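Local coordinates for uncharacterized protein (Porphyromonas gingivalis, PDB 1ZBS), which is of unknown function but probably acts as an ATP-dependent sugar kinase, putatively on N-acetylglucosamine, within the ASKHA superfamily, at residues Ser120-Phe125 with Leu229-Pro234; Leu137-Gly142 with Pro190-Phe195; Arg152-Ser157 with Glu169-Glu174; Asn218-Phe223 with Arg249-Ser254. All coordinates share one frame; numbering follows the deposited sequence.

Contact 1 of 4, residues Ser120-Phe125 with Leu229-Pro234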
loop_
_atom_site.group_PDB
_atom_site.type_symbol
_atom_site.label_atom_id
_atom_site.label_comp_id
_atom_site.label_asym_id
_atom_site.label_seq_id
_atom_site.Cartn_x
_atom_site.Cartn_y
_atom_site.Cartn_z
ATOM N N SER A 120 2.908 4.869 12.275
ATOM C CA SER A 120 3.831 4.461 13.342
ATOM C C SER A 120 5.084 5.300 13.268
ATOM O O SER A 120 5.383 5.882 12.230
ATOM C CB SER A 120 4.275 3.006 13.186
ATOM O OG SER A 120 3.194 2.151 12.905
ATOM N N ASN A 121 5.833 5.331 14.360
ATOM C CA ASN A 121 7.073 6.072 14.386
ATOM C C ASN A 121 7.908 5.675 15.619
ATOM O O ASN A 121 7.384 5.092 16.567
ATOM C CB ASN A 121 6.758 7.574 14.399
ATOM C CG ASN A 121 7.867 8.401 13.794
ATOM O OD1 ASN A 121 7.668 9.573 13.445
ATOM N ND2 ASN A 121 9.048 7.801 13.665
ATOM N N SER A 122 9.206 5.964 15.595
ATOM C CA SER A 122 10.062 5.671 16.737
ATOM C C SER A 122 11.284 6.575 16.717
ATOM O O SER A 122 11.616 7.154 15.684
ATOM C CB SER A 122 10.509 4.195 16.760
ATOM O OG SER A 122 11.417 3.892 15.716
ATOM N N CYS A 123 11.939 6.696 17.868
ATOM C CA CYS A 123 13.137 7.512 17.985
ATOM C C CYS A 123 13.887 7.170 19.262
ATOM O O CYS A 123 13.304 6.701 20.243
ATOM C CB CYS A 123 12.776 8.993 18.027
ATOM S SG CYS A 123 12.039 9.502 19.603
ATOM N N LEU A 124 15.188 7.406 19.240
ATOM C CA LEU A 124 16.008 7.177 20.409
ATOM C C LEU A 124 16.149 8.586 20.975
ATOM O O LEU A 124 16.573 9.498 20.262
ATOM C CB LEU A 124 17.377 6.624 20.005
ATOM C CG LEU A 124 18.124 5.679 20.959
ATOM C CD1 LEU A 124 19.625 5.871 20.731
ATOM C CD2 LEU A 124 17.774 5.959 22.409
ATOM N N PHE A 125 15.759 8.769 22.234
ATOM C CA PHE A 125 15.829 10.076 22.902
ATOM C C PHE A 125 16.982 10.039 23.899
ATOM O O PHE A 125 17.137 9.058 24.618
ATOM C CB PHE A 125 14.519 10.346 23.657
ATOM C CG PHE A 125 14.322 11.785 24.045
ATOM C CD1 PHE A 125 13.875 12.125 25.320
ATOM C CD2 PHE A 125 14.561 12.803 23.128
ATOM C CE1 PHE A 125 13.670 13.465 25.672
ATOM C CE2 PHE A 125 14.358 14.142 23.470
ATOM C CZ PHE A 125 13.912 14.471 24.745
ATOM N N LEU A 229 14.511 -2.637 17.693
ATOM C CA LEU A 229 15.710 -3.436 17.885
ATOM C C LEU A 229 16.983 -2.746 17.408
ATOM O O LEU A 229 17.988 -2.694 18.130
ATOM C CB LEU A 229 15.574 -4.779 17.182
ATOM C CG LEU A 229 14.607 -5.769 17.827
ATOM C CD1 LEU A 229 14.854 -7.127 17.192
ATOM C CD2 LEU A 229 14.828 -5.842 19.341
ATOM N N ARG A 230 16.924 -2.207 16.195
ATOM C CA ARG A 230 18.059 -1.530 15.567
ATOM C C ARG A 230 18.702 -0.416 16.385
ATOM O O ARG A 230 19.770 0.079 16.028
ATOM C CB ARG A 230 17.642 -0.982 14.195
ATOM C CG ARG A 230 17.675 -2.033 13.075
ATOM C CD ARG A 230 19.109 -2.488 12.822
ATOM N NE ARG A 230 19.286 -3.239 11.571
ATOM C CZ ARG A 230 20.476 -3.476 11.017
ATOM N NH1 ARG A 230 21.586 -3.017 11.592
ATOM N NH2 ARG A 230 20.566 -4.193 9.907
ATOM N N TYR A 231 18.062 0.001 17.472
ATOM C CA TYR A 231 18.668 1.049 18.280
ATOM C C TYR A 231 19.728 0.423 19.182
ATOM O O TYR A 231 20.602 1.117 19.697
ATOM C CB TYR A 231 17.614 1.784 19.114
ATOM C CG TYR A 231 16.653 2.635 18.307
ATOM C CD1 TYR A 231 17.112 3.456 17.275
ATOM C CD2 TYR A 231 15.285 2.624 18.580
ATOM C CE1 TYR A 231 16.233 4.245 16.532
ATOM C CE2 TYR A 231 14.394 3.408 17.844
ATOM C CZ TYR A 231 14.876 4.213 16.822
ATOM O OH TYR A 231 14.000 4.976 16.085
ATOM N N ASN A 232 19.646 -0.892 19.360
ATOM C CA ASN A 232 20.607 -1.630 20.184
ATOM C C ASN A 232 20.687 -1.122 21.622
ATOM O O ASN A 232 21.780 -0.943 22.160
ATOM C CB ASN A 232 22.005 -1.560 19.559
ATOM C CG ASN A 232 22.048 -2.136 18.153
ATOM O OD1 ASN A 232 21.597 -3.253 17.919
ATOM N ND2 ASN A 232 22.605 -1.376 17.216
ATOM N N ARG A 233 19.529 -0.895 22.237
ATOM C CA ARG A 233 19.467 -0.409 23.609
ATOM C C ARG A 233 18.327 -1.068 24.403
ATOM O O ARG A 233 17.452 -0.379 24.939
ATOM C CB ARG A 233 19.292 1.119 23.615
ATOM C CG ARG A 233 20.501 1.912 23.118
ATOM C CD ARG A 233 21.705 1.725 24.035
ATOM N NE ARG A 233 21.439 2.177 25.403
ATOM C CZ ARG A 233 21.460 3.452 25.788
ATOM N NH1 ARG A 233 21.739 4.407 24.918
ATOM N NH2 ARG A 233 21.192 3.778 27.044
ATOM N N PRO A 234 18.326 -2.411 24.497
ATOM C CA PRO A 234 17.279 -3.127 25.234
ATOM C C PRO A 234 17.297 -2.861 26.734
ATOM O O PRO A 234 16.599 -3.520 27.502
ATOM C CB PRO A 234 17.561 -4.587 24.903
ATOM C CG PRO A 234 19.047 -4.600 24.797
ATOM C CD PRO A 234 19.312 -3.363 23.959
#
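Y231, in the turn that follows helix 210-229, lies against S122, C123 and L124 of strand 120-125 in the mixed five-stranded sheet that also holds strands 111-116 and 238-241. The phenol hydroxyl donates to S122 OG, with Y231 OH 2.8 Å from that oxygen, which lies near the ring plane. S122 holds OG between its backbone N and carbonyl carbon (chi1 70°), and this same oxygen also bonds to N227 O in the helix before the turn. Y231 OH has a further, weak bond with V134 N, so each hydroxyl has two partners. L124 lies over one face, from its N, 4.0 Å from Y231 CZ, to its CB, 4.2 Å from Y231 CD1 toward the rim. The turn that presents the ring is type I, closed by N232 N to L229 O at 2.7 Å; N232 then takes a positive phi. Beyond it, R233 forms salt bridges with E110 and D235. With strand order 3-2-1-4-5, three antiparallel strands followed by two parallel ones, this sheet has the RNase H-like topology of an ASKHA domain, here packed against the end of a helix.

Contact 2 of 4, residues Leu137-Gly142 with Pro190-Phe195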
loop_
_atom_site.group_PDB
_atom_site.type_symbol
_atom_site.label_atom_id
_atom_site.label_comp_id
_atom_site.label_asym_id
_atom_site.label_seq_id
_atom_site.Cartn_x
_atom_site.Cartn_y
_atom_site.Cartn_z
ATOM N N LEU A 137 8.221 5.351 6.801
ATOM C CA LEU A 137 7.980 4.908 5.436
ATOM C C LEU A 137 6.525 4.892 4.965
ATOM O O LEU A 137 6.265 4.566 3.811
ATOM C CB LEU A 137 8.620 3.519 5.232
ATOM C CG LEU A 137 10.029 3.464 4.635
ATOM C CD1 LEU A 137 10.854 4.632 5.126
ATOM C CD2 LEU A 137 10.678 2.141 4.953
ATOM N N GLY A 138 5.580 5.234 5.838
ATOM C CA GLY A 138 4.183 5.266 5.419
ATOM C C GLY A 138 3.415 3.953 5.483
ATOM O O GLY A 138 4.001 2.884 5.664
ATOM N N TYR A 139 2.095 4.045 5.308
ATOM C CA TYR A 139 1.207 2.889 5.385
ATOM C C TYR A 139 1.391 1.873 4.267
ATOM O O TYR A 139 0.862 0.760 4.336
ATOM C CB TYR A 139 -0.259 3.331 5.427
ATOM C CG TYR A 139 -0.848 3.660 4.076
ATOM C CD1 TYR A 139 -0.479 4.811 3.390
ATOM C CD2 TYR A 139 -1.746 2.797 3.468
ATOM C CE1 TYR A 139 -0.994 5.093 2.120
ATOM C CE2 TYR A 139 -2.267 3.062 2.205
ATOM C CZ TYR A 139 -1.886 4.209 1.536
ATOM O OH TYR A 139 -2.386 4.451 0.270
ATOM N N ILE A 140 2.132 2.238 3.230
ATOM C CA ILE A 140 2.357 1.285 2.155
ATOM C C ILE A 140 3.702 0.577 2.315
ATOM O O ILE A 140 3.774 -0.654 2.234
ATOM C CB ILE A 140 2.271 1.959 0.752
ATOM C CG1 ILE A 140 0.836 2.457 0.503
ATOM C CG2 ILE A 140 2.661 0.958 -0.342
ATOM C CD1 ILE A 140 0.647 3.170 -0.836
ATOM N N LEU A 141 4.764 1.328 2.581
ATOM C CA LEU A 141 6.095 0.712 2.734
ATOM C C LEU A 141 6.494 0.342 4.163
ATOM O O LEU A 141 7.403 -0.467 4.362
ATOM C CB LEU A 141 7.167 1.639 2.166
ATOM C CG LEU A 141 7.040 1.947 0.680
ATOM C CD1 LEU A 141 8.056 3.012 0.281
ATOM C CD2 LEU A 141 7.243 0.665 -0.114
ATOM N N GLY A 142 5.831 0.948 5.146
ATOM C CA GLY A 142 6.164 0.678 6.533
ATOM C C GLY A 142 5.041 0.873 7.535
ATOM O O GLY A 142 4.028 0.172 7.493
ATOM N N PRO A 190 -8.817 10.243 -1.690
ATOM C CA PRO A 190 -7.778 10.913 -0.901
ATOM C C PRO A 190 -7.683 10.347 0.517
ATOM O O PRO A 190 -8.664 9.847 1.062
ATOM C CB PRO A 190 -8.225 12.370 -0.920
ATOM C CG PRO A 190 -9.713 12.250 -0.965
ATOM C CD PRO A 190 -9.923 11.167 -1.992
ATOM N N PHE A 191 -6.485 10.422 1.092
ATOM C CA PHE A 191 -6.208 9.932 2.441
ATOM C C PHE A 191 -6.605 8.472 2.633
ATOM O O PHE A 191 -7.344 8.134 3.553
ATOM C CB PHE A 191 -6.912 10.826 3.472
ATOM C CG PHE A 191 -6.445 12.256 3.440
ATOM C CD1 PHE A 191 -5.145 12.588 3.822
ATOM C CD2 PHE A 191 -7.281 13.262 2.973
ATOM C CE1 PHE A 191 -4.683 13.903 3.731
ATOM C CE2 PHE A 191 -6.830 14.583 2.878
ATOM C CZ PHE A 191 -5.527 14.903 3.257
ATOM N N PRO A 192 -6.111 7.582 1.760
ATOM C CA PRO A 192 -6.455 6.163 1.892
ATOM C C PRO A 192 -6.033 5.620 3.271
ATOM O O PRO A 192 -6.667 4.706 3.804
ATOM C CB PRO A 192 -5.676 5.501 0.747
ATOM C CG PRO A 192 -5.429 6.617 -0.227
ATOM C CD PRO A 192 -5.170 7.807 0.647
ATOM N N ASN A 193 -4.974 6.193 3.845
ATOM C CA ASN A 193 -4.495 5.753 5.157
ATOM C C ASN A 193 -5.535 5.958 6.263
ATOM O O ASN A 193 -5.718 5.082 7.114
ATOM C CB ASN A 193 -3.187 6.461 5.531
ATOM C CG ASN A 193 -3.303 7.974 5.500
ATOM O OD1 ASN A 193 -3.950 8.540 4.622
ATOM N ND2 ASN A 193 -2.658 8.639 6.449
ATOM N N ARG A 194 -6.209 7.108 6.249
ATOM C CA ARG A 194 -7.235 7.406 7.242
ATOM C C ARG A 194 -8.434 6.493 7.050
ATOM O O ARG A 194 -9.079 6.080 8.019
ATOM C CB ARG A 194 -7.690 8.862 7.134
ATOM C CG ARG A 194 -6.652 9.874 7.594
ATOM C CD ARG A 194 -7.169 11.292 7.400
ATOM N NE ARG A 194 -6.090 12.272 7.383
ATOM C CZ ARG A 194 -6.232 13.522 6.956
ATOM N NH1 ARG A 194 -7.415 13.935 6.514
ATOM N NH2 ARG A 194 -5.197 14.351 6.966
ATOM N N PHE A 195 -8.739 6.188 5.793
ATOM C CA PHE A 195 -9.848 5.301 5.489
ATOM C C PHE A 195 -9.557 3.949 6.142
ATOM O O PHE A 195 -10.380 3.408 6.885
ATOM C CB PHE A 195 -9.989 5.116 3.976
ATOM C CG PHE A 195 -10.979 4.053 3.596
ATOM C CD1 PHE A 195 -12.346 4.256 3.792
ATOM C CD2 PHE A 195 -10.547 2.837 3.079
ATOM C CE1 PHE A 195 -13.270 3.260 3.481
ATOM C CE2 PHE A 195 -11.463 1.832 2.762
ATOM C CZ PHE A 195 -12.830 2.043 2.962
#
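Y139 meets P192 and N193 through its ring and hydroxyl, and the contact is entirely one of van der Waals and CH-pi type. N193 CB sits over one face of the Y139 ring, 4.1 Å from the centroid and 24° off the ring normal, closest to the CG–CD1 side: N193 CB to Y139 CD1 is 3.8 Å. At the far end of the ring, P192 CB comes within 3.5 Å of Y139 OH, a carbon against an oxygen, with the proline crossing the tyrosine at about a right angle. The opposite face of the ring is taken by its own neighbour I140, whose CG1 is 3.4 Å above the plane near the rim, so the aromatic is held between I140 and N193. CB of Y139 already points at the second segment, and chi1 of 81°, with CG between backbone N and carbonyl carbon, turns a ring face to N193.

The next shell is mostly backbone. G138, at a positive phi that suits glycine, begins a short helical turn closed by G142 N to G138 O at 2.7 Å. On the other side F191 is the N-cap residue of helix 192-197, and its O accepts from F195 N. Among side chains, R194 folds back over F191, NH1 above the centre of the ring.

Y139 O bonds to R152 NE, while Y139 and N193 both touch A148, so helix 147-159 runs beside both segments. Y187 OH of the second subunit bonds to L137 O, I140 N and L141 N; the short helix 138-141 lies between helices 192-197 and 147-159 and the partner chain.

Contact 3 of 4, residues Arg152-Ser157 with Glu169-Glu174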
loop_
_atom_site.group_PDB
_atom_site.type_symbol
_atom_site.label_atom_id
_atom_site.label_comp_id
_atom_site.label_asym_id
_atom_site.label_seq_id
_atom_site.Cartn_x
_atom_site.Cartn_y
_atom_site.Cartn_z
ATOM N N ARG A 152 -5.259 -2.390 6.523
ATOM C CA ARG A 152 -5.114 -3.034 5.222
ATOM C C ARG A 152 -4.830 -4.527 5.360
ATOM O O ARG A 152 -5.311 -5.331 4.556
ATOM C CB ARG A 152 -4.035 -2.371 4.359
ATOM C CG ARG A 152 -2.611 -2.582 4.804
ATOM C CD ARG A 152 -1.665 -2.325 3.633
ATOM N NE ARG A 152 -0.371 -1.850 4.096
ATOM C CZ ARG A 152 0.657 -2.630 4.393
ATOM N NH1 ARG A 152 0.557 -3.944 4.269
ATOM N NH2 ARG A 152 1.786 -2.087 4.826
ATOM N N LEU A 153 -4.061 -4.904 6.377
ATOM C CA LEU A 153 -3.777 -6.316 6.592
ATOM C C LEU A 153 -5.108 -7.014 6.873
ATOM O O LEU A 153 -5.460 -8.012 6.239
ATOM C CB LEU A 153 -2.815 -6.511 7.782
ATOM C CG LEU A 153 -1.367 -6.043 7.601
ATOM C CD1 LEU A 153 -0.589 -6.256 8.899
ATOM C CD2 LEU A 153 -0.693 -6.817 6.455
ATOM N N PHE A 154 -5.863 -6.460 7.813
ATOM C CA PHE A 154 -7.146 -7.033 8.185
ATOM C C PHE A 154 -8.153 -7.193 7.036
ATOM O O PHE A 154 -8.625 -8.302 6.784
ATOM C CB PHE A 154 -7.770 -6.208 9.305
ATOM C CG PHE A 154 -9.092 -6.730 9.764
ATOM C CD1 PHE A 154 -9.176 -7.918 10.476
ATOM C CD2 PHE A 154 -10.257 -6.040 9.473
ATOM C CE1 PHE A 154 -10.408 -8.404 10.888
ATOM C CE2 PHE A 154 -11.491 -6.519 9.879
ATOM C CZ PHE A 154 -11.566 -7.701 10.589
ATOM N N ILE A 155 -8.491 -6.111 6.335
ATOM C CA ILE A 155 -9.466 -6.243 5.262
ATOM C C ILE A 155 -8.943 -7.145 4.134
ATOM O O ILE A 155 -9.717 -7.839 3.468
ATOM C CB ILE A 155 -9.941 -4.845 4.720
ATOM C CG1 ILE A 155 -8.934 -4.259 3.757
ATOM C CG2 ILE A 155 -10.168 -3.874 5.872
ATOM C CD1 ILE A 155 -9.289 -4.572 2.323
ATOM N N GLY A 156 -7.628 -7.170 3.944
ATOM C CA GLY A 156 -7.057 -8.017 2.908
ATOM C C GLY A 156 -7.379 -9.477 3.187
ATOM O O GLY A 156 -7.999 -10.160 2.369
ATOM N N SER A 157 -6.969 -9.957 4.354
ATOM C CA SER A 157 -7.226 -11.342 4.721
ATOM C C SER A 157 -8.722 -11.609 4.845
ATOM O O SER A 157 -9.209 -12.686 4.503
ATOM C CB SER A 157 -6.543 -11.662 6.044
ATOM O OG SER A 157 -7.016 -10.779 7.036
ATOM N N GLU A 169 -18.823 -10.734 6.094
ATOM C CA GLU A 169 -20.159 -10.186 5.926
ATOM C C GLU A 169 -20.551 -9.305 7.110
ATOM O O GLU A 169 -21.266 -8.321 6.943
ATOM C CB GLU A 169 -21.188 -11.311 5.738
ATOM C CG GLU A 169 -20.984 -12.145 4.478
ATOM C CD GLU A 169 -20.093 -13.354 4.711
ATOM O OE1 GLU A 169 -18.953 -13.181 5.187
ATOM O OE2 GLU A 169 -20.537 -14.482 4.416
ATOM N N ALA A 170 -20.071 -9.653 8.299
ATOM C CA ALA A 170 -20.365 -8.875 9.498
ATOM C C ALA A 170 -19.677 -7.505 9.420
ATOM O O ALA A 170 -20.233 -6.496 9.859
ATOM C CB ALA A 170 -19.897 -9.628 10.740
ATOM N N PHE A 171 -18.466 -7.495 8.853
ATOM C CA PHE A 171 -17.653 -6.291 8.681
ATOM C C PHE A 171 -18.244 -5.387 7.608
ATOM O O PHE A 171 -18.497 -4.204 7.840
ATOM C CB PHE A 171 -16.215 -6.678 8.268
ATOM C CG PHE A 171 -15.315 -5.498 7.956
ATOM C CD1 PHE A 171 -14.650 -4.819 8.975
ATOM C CD2 PHE A 171 -15.126 -5.077 6.644
ATOM C CE1 PHE A 171 -13.801 -3.735 8.693
ATOM C CE2 PHE A 171 -14.279 -3.992 6.344
ATOM C CZ PHE A 171 -13.614 -3.321 7.373
ATOM N N LEU A 172 -18.462 -5.949 6.426
ATOM C CA LEU A 172 -18.994 -5.173 5.307
ATOM C C LEU A 172 -20.347 -4.519 5.602
ATOM O O LEU A 172 -20.580 -3.367 5.228
ATOM C CB LEU A 172 -19.103 -6.068 4.065
ATOM C CG LEU A 172 -17.791 -6.677 3.527
ATOM C CD1 LEU A 172 -18.104 -7.580 2.328
ATOM C CD2 LEU A 172 -16.834 -5.558 3.098
ATOM N N GLN A 173 -21.229 -5.253 6.274
ATOM C CA GLN A 173 -22.555 -4.748 6.615
ATOM C C GLN A 173 -22.530 -3.639 7.688
ATOM O O GLN A 173 -23.331 -2.703 7.642
ATOM C CB GLN A 173 -23.450 -5.913 7.066
ATOM C CG GLN A 173 -24.042 -6.751 5.915
ATOM C CD GLN A 173 -24.594 -8.104 6.375
ATOM O OE1 GLN A 173 -25.002 -8.268 7.531
ATOM N NE2 GLN A 173 -24.620 -9.076 5.462
ATOM N N GLU A 174 -21.613 -3.739 8.644
ATOM C CA GLU A 174 -21.519 -2.737 9.689
ATOM C C GLU A 174 -21.153 -1.379 9.108
ATOM O O GLU A 174 -21.663 -0.343 9.546
ATOM C CB GLU A 174 -20.478 -3.142 10.721
ATOM C CG GLU A 174 -20.346 -2.148 11.845
ATOM C CD GLU A 174 -19.386 -2.621 12.910
ATOM O OE1 GLU A 174 -19.348 -3.843 13.172
ATOM O OE2 GLU A 174 -18.687 -1.772 13.499
#
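I155 and F171 bring the two helices together, with their CA atoms 8.9 Å apart, the shortest such separation between the segments. Both segments are helical: 152-157 lies within helix 147-159, where G156 N to R152 O is 3.0 Å, and 169-174 is the last part of helix 167-174. There the bonds of E174 N to A170 O and F171 O are both weak. At this spacing the backbones stay apart and side chains fill the interval.

The largest share falls to F171, whose ring receives two neighbours from the other helix. F154 turns an edge toward its face in an offset edge-to-face pair, the centroids 5.6 Å apart and the planes at 71°. The touching atom is F154 CE2, which lies 3.7 Å from F171 CD1 and nearly as close to CE1, while F171 CD1 in turn lies near the plane of the F154 ring. On another part of the same ring, I155 CG2 reaches F171 CZ at 3.8 Å. With CG anti to the backbone N in both phenylalanines (chi1 -179° and 175°), each ring extends across the gap, and the side chains slide past one another in opposite directions. I155 divides its branches: CG2 goes to F171, whereas the delta end leads away from it, and I155 also packs on L141 of the second subunit.

F171 makes further edge-to-face pairs with F199 and F202, and its ring also meets that of Y175. This is ordinary packing of consecutive helices through an aromatic cluster in the helical part of the C-terminal half.

Contact 4 of 4, residues Asn218-Phe223 with Arg249-Ser254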
loop_
_atom_site.group_PDB
_atom_site.type_symbol
_atom_site.label_atom_id
_atom_site.label_comp_id
_atom_site.label_asym_id
_atom_site.label_seq_id
_atom_site.Cartn_x
_atom_site.Cartn_y
_atom_site.Cartn_z
ATOM N N ASN A 218 1.433 -9.955 15.241
ATOM C CA ASN A 218 2.534 -10.021 14.298
ATOM C C ASN A 218 2.938 -8.647 13.794
ATOM O O ASN A 218 4.113 -8.393 13.521
ATOM C CB ASN A 218 2.174 -10.917 13.116
ATOM C CG ASN A 218 1.895 -12.336 13.544
ATOM O OD1 ASN A 218 2.420 -12.800 14.560
ATOM N ND2 ASN A 218 1.077 -13.042 12.772
ATOM N N SER A 219 1.967 -7.752 13.680
ATOM C CA SER A 219 2.272 -6.418 13.211
ATOM C C SER A 219 3.047 -5.644 14.272
ATOM O O SER A 219 4.004 -4.935 13.953
ATOM C CB SER A 219 0.993 -5.674 12.845
ATOM O OG SER A 219 1.319 -4.518 12.089
ATOM N N PHE A 220 2.637 -5.779 15.531
ATOM C CA PHE A 220 3.326 -5.097 16.624
ATOM C C PHE A 220 4.745 -5.649 16.743
ATOM O O PHE A 220 5.692 -4.901 16.981
ATOM C CB PHE A 220 2.596 -5.295 17.961
ATOM C CG PHE A 220 1.343 -4.466 18.113
ATOM C CD1 PHE A 220 0.978 -3.524 17.153
ATOM C CD2 PHE A 220 0.536 -4.621 19.238
ATOM C CE1 PHE A 220 -0.179 -2.758 17.307
ATOM C CE2 PHE A 220 -0.619 -3.865 19.401
ATOM C CZ PHE A 220 -0.977 -2.923 18.432
ATOM N N ASP A 221 4.892 -6.961 16.577
ATOM C CA ASP A 221 6.206 -7.582 16.676
ATOM C C ASP A 221 7.090 -7.016 15.561
ATOM O O ASP A 221 8.250 -6.665 15.791
ATOM C CB ASP A 221 6.092 -9.109 16.544
ATOM C CG ASP A 221 7.400 -9.821 16.851
ATOM O OD1 ASP A 221 7.882 -9.720 18.004
ATOM O OD2 ASP A 221 7.952 -10.477 15.940
ATOM N N ASP A 222 6.511 -6.924 14.366
ATOM C CA ASP A 222 7.179 -6.392 13.189
ATOM C C ASP A 222 7.651 -4.972 13.437
ATOM O O ASP A 222 8.732 -4.577 12.996
ATOM C CB ASP A 222 6.220 -6.364 11.996
ATOM C CG ASP A 222 6.570 -7.379 10.946
ATOM O OD1 ASP A 222 5.955 -8.470 10.944
ATOM O OD2 ASP A 222 7.468 -7.084 10.121
ATOM N N PHE A 223 6.814 -4.191 14.111
ATOM C CA PHE A 223 7.177 -2.817 14.409
ATOM C C PHE A 223 8.427 -2.787 15.283
ATOM O O PHE A 223 9.361 -2.029 15.009
ATOM C CB PHE A 223 6.034 -2.074 15.105
ATOM C CG PHE A 223 6.448 -0.749 15.687
ATOM C CD1 PHE A 223 6.828 -0.654 17.022
ATOM C CD2 PHE A 223 6.502 0.393 14.892
ATOM C CE1 PHE A 223 7.270 0.559 17.554
ATOM C CE2 PHE A 223 6.942 1.614 15.410
ATOM C CZ PHE A 223 7.326 1.699 16.747
ATOM N N ARG A 249 -3.057 -1.891 24.105
ATOM C CA ARG A 249 -2.049 -1.985 25.158
ATOM C C ARG A 249 -1.778 -3.404 25.640
ATOM O O ARG A 249 -0.625 -3.810 25.736
ATOM C CB ARG A 249 -2.415 -1.078 26.351
ATOM C CG ARG A 249 -3.796 -1.284 26.957
ATOM C CD ARG A 249 -3.966 -0.402 28.197
ATOM N NE ARG A 249 -5.307 -0.493 28.763
ATOM C CZ ARG A 249 -6.389 0.059 28.222
ATOM N NH1 ARG A 249 -6.293 0.754 27.098
ATOM N NH2 ARG A 249 -7.580 -0.105 28.792
ATOM N N GLU A 250 -2.827 -4.162 25.930
ATOM C CA GLU A 250 -2.638 -5.531 26.391
ATOM C C GLU A 250 -1.763 -6.300 25.409
ATOM O O GLU A 250 -0.743 -6.872 25.794
ATOM C CB GLU A 250 -3.981 -6.260 26.527
ATOM C CG GLU A 250 -4.896 -5.788 27.661
ATOM C CD GLU A 250 -5.430 -4.373 27.474
ATOM O OE1 GLU A 250 -5.659 -3.960 26.312
ATOM O OE2 GLU A 250 -5.635 -3.679 28.501
ATOM N N VAL A 251 -2.163 -6.310 24.140
ATOM C CA VAL A 251 -1.416 -7.029 23.114
ATOM C C VAL A 251 0.005 -6.494 22.973
ATOM O O VAL A 251 0.957 -7.262 22.789
ATOM C CB VAL A 251 -2.112 -6.941 21.741
ATOM C CG1 VAL A 251 -1.364 -7.791 20.731
ATOM C CG2 VAL A 251 -3.554 -7.400 21.855
ATOM N N LEU A 252 0.140 -5.175 23.060
ATOM C CA LEU A 252 1.438 -4.523 22.957
ATOM C C LEU A 252 2.371 -5.010 24.076
ATOM O O LEU A 252 3.566 -5.216 23.849
ATOM C CB LEU A 252 1.261 -2.998 23.028
ATOM C CG LEU A 252 2.542 -2.181 22.842
ATOM C CD1 LEU A 252 3.167 -2.559 21.513
ATOM C CD2 LEU A 252 2.251 -0.679 22.889
ATOM N N SER A 253 1.825 -5.198 25.278
ATOM C CA SER A 253 2.616 -5.686 26.418
ATOM C C SER A 253 3.144 -7.095 26.163
ATOM O O SER A 253 4.326 -7.379 26.373
ATOM C CB SER A 253 1.779 -5.728 27.700
ATOM O OG SER A 253 1.854 -4.513 28.419
ATOM N N SER A 254 2.253 -7.978 25.727
ATOM C CA SER A 254 2.620 -9.358 25.455
ATOM C C SER A 254 3.726 -9.450 24.421
ATOM O O SER A 254 4.662 -10.230 24.575
ATOM C CB SER A 254 1.410 -10.136 24.962
ATOM O OG SER A 254 1.818 -11.386 24.430
#
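F220 carries most of this contact, with L252 next and V251 third; all three are buried. The helices come close here, F220 CA and L252 CA lying 6.6 Å apart, and the phenylalanine is laid directly on the backbone of the opposite helix. Its CD2 is 3.8 Å from L252 CA and 3.9 Å from L252 N, so the ring touches main-chain atoms about as closely as side chains. The approach is oblique to the ring. With CG anti to its carbonyl carbon (chi1 -76°), F220 projects across to helix 249-258.

Two flanking side chains meet the same part of the ring. L252 sends CD1 to 4.0 Å from F220 CD2; its chi1 of -176° takes CG away from the backbone N, and the delta branch folds back to the ring. V251 offers CG1, also 4.0 Å from F220 CD2, while its CB is 4.1 Å from F220 CE2, and its side chain crosses that of F220 at about a right angle. CD2 thus meets both residues and the main chain between them.

Beyond the pair, F220 and L252 both touch L116 of strand 111-116, and V251 also packs on Y213 and V216 earlier in helix 210-229. The charges stand outside this apolar seam: D221 bridges to R259, and R249 makes a cation-pi contact with F246.

With carbon surfaces meeting and no polar side chain taking part, the contact probably rests on burial of apolar surface and van der Waals contact, with the ring set against L252 CA.

Contacts 1 and 4 lie next to each other, their centres about 15 Å apart: F223 of the 218-223 segment packs on S120, N121 and S122 of strand 120-125, with F223 CZ 3.4 Å from N121 O. Contacts 2 and 3, about 17 Å apart between centres, meet through R152, whose NE is 2.9 Å from Y139 O in a probable hydrogen bond. L153 of contact 3 touches S219 of contact 4, joining the two groups. Contacts 1 and 3 are farthest apart, about 32 Å between centres, and do not touch. Contacts 2 and 3 both pack on the second subunit and contact 1 bonds to its G161 through R230, whereas contact 4 meets no other chain.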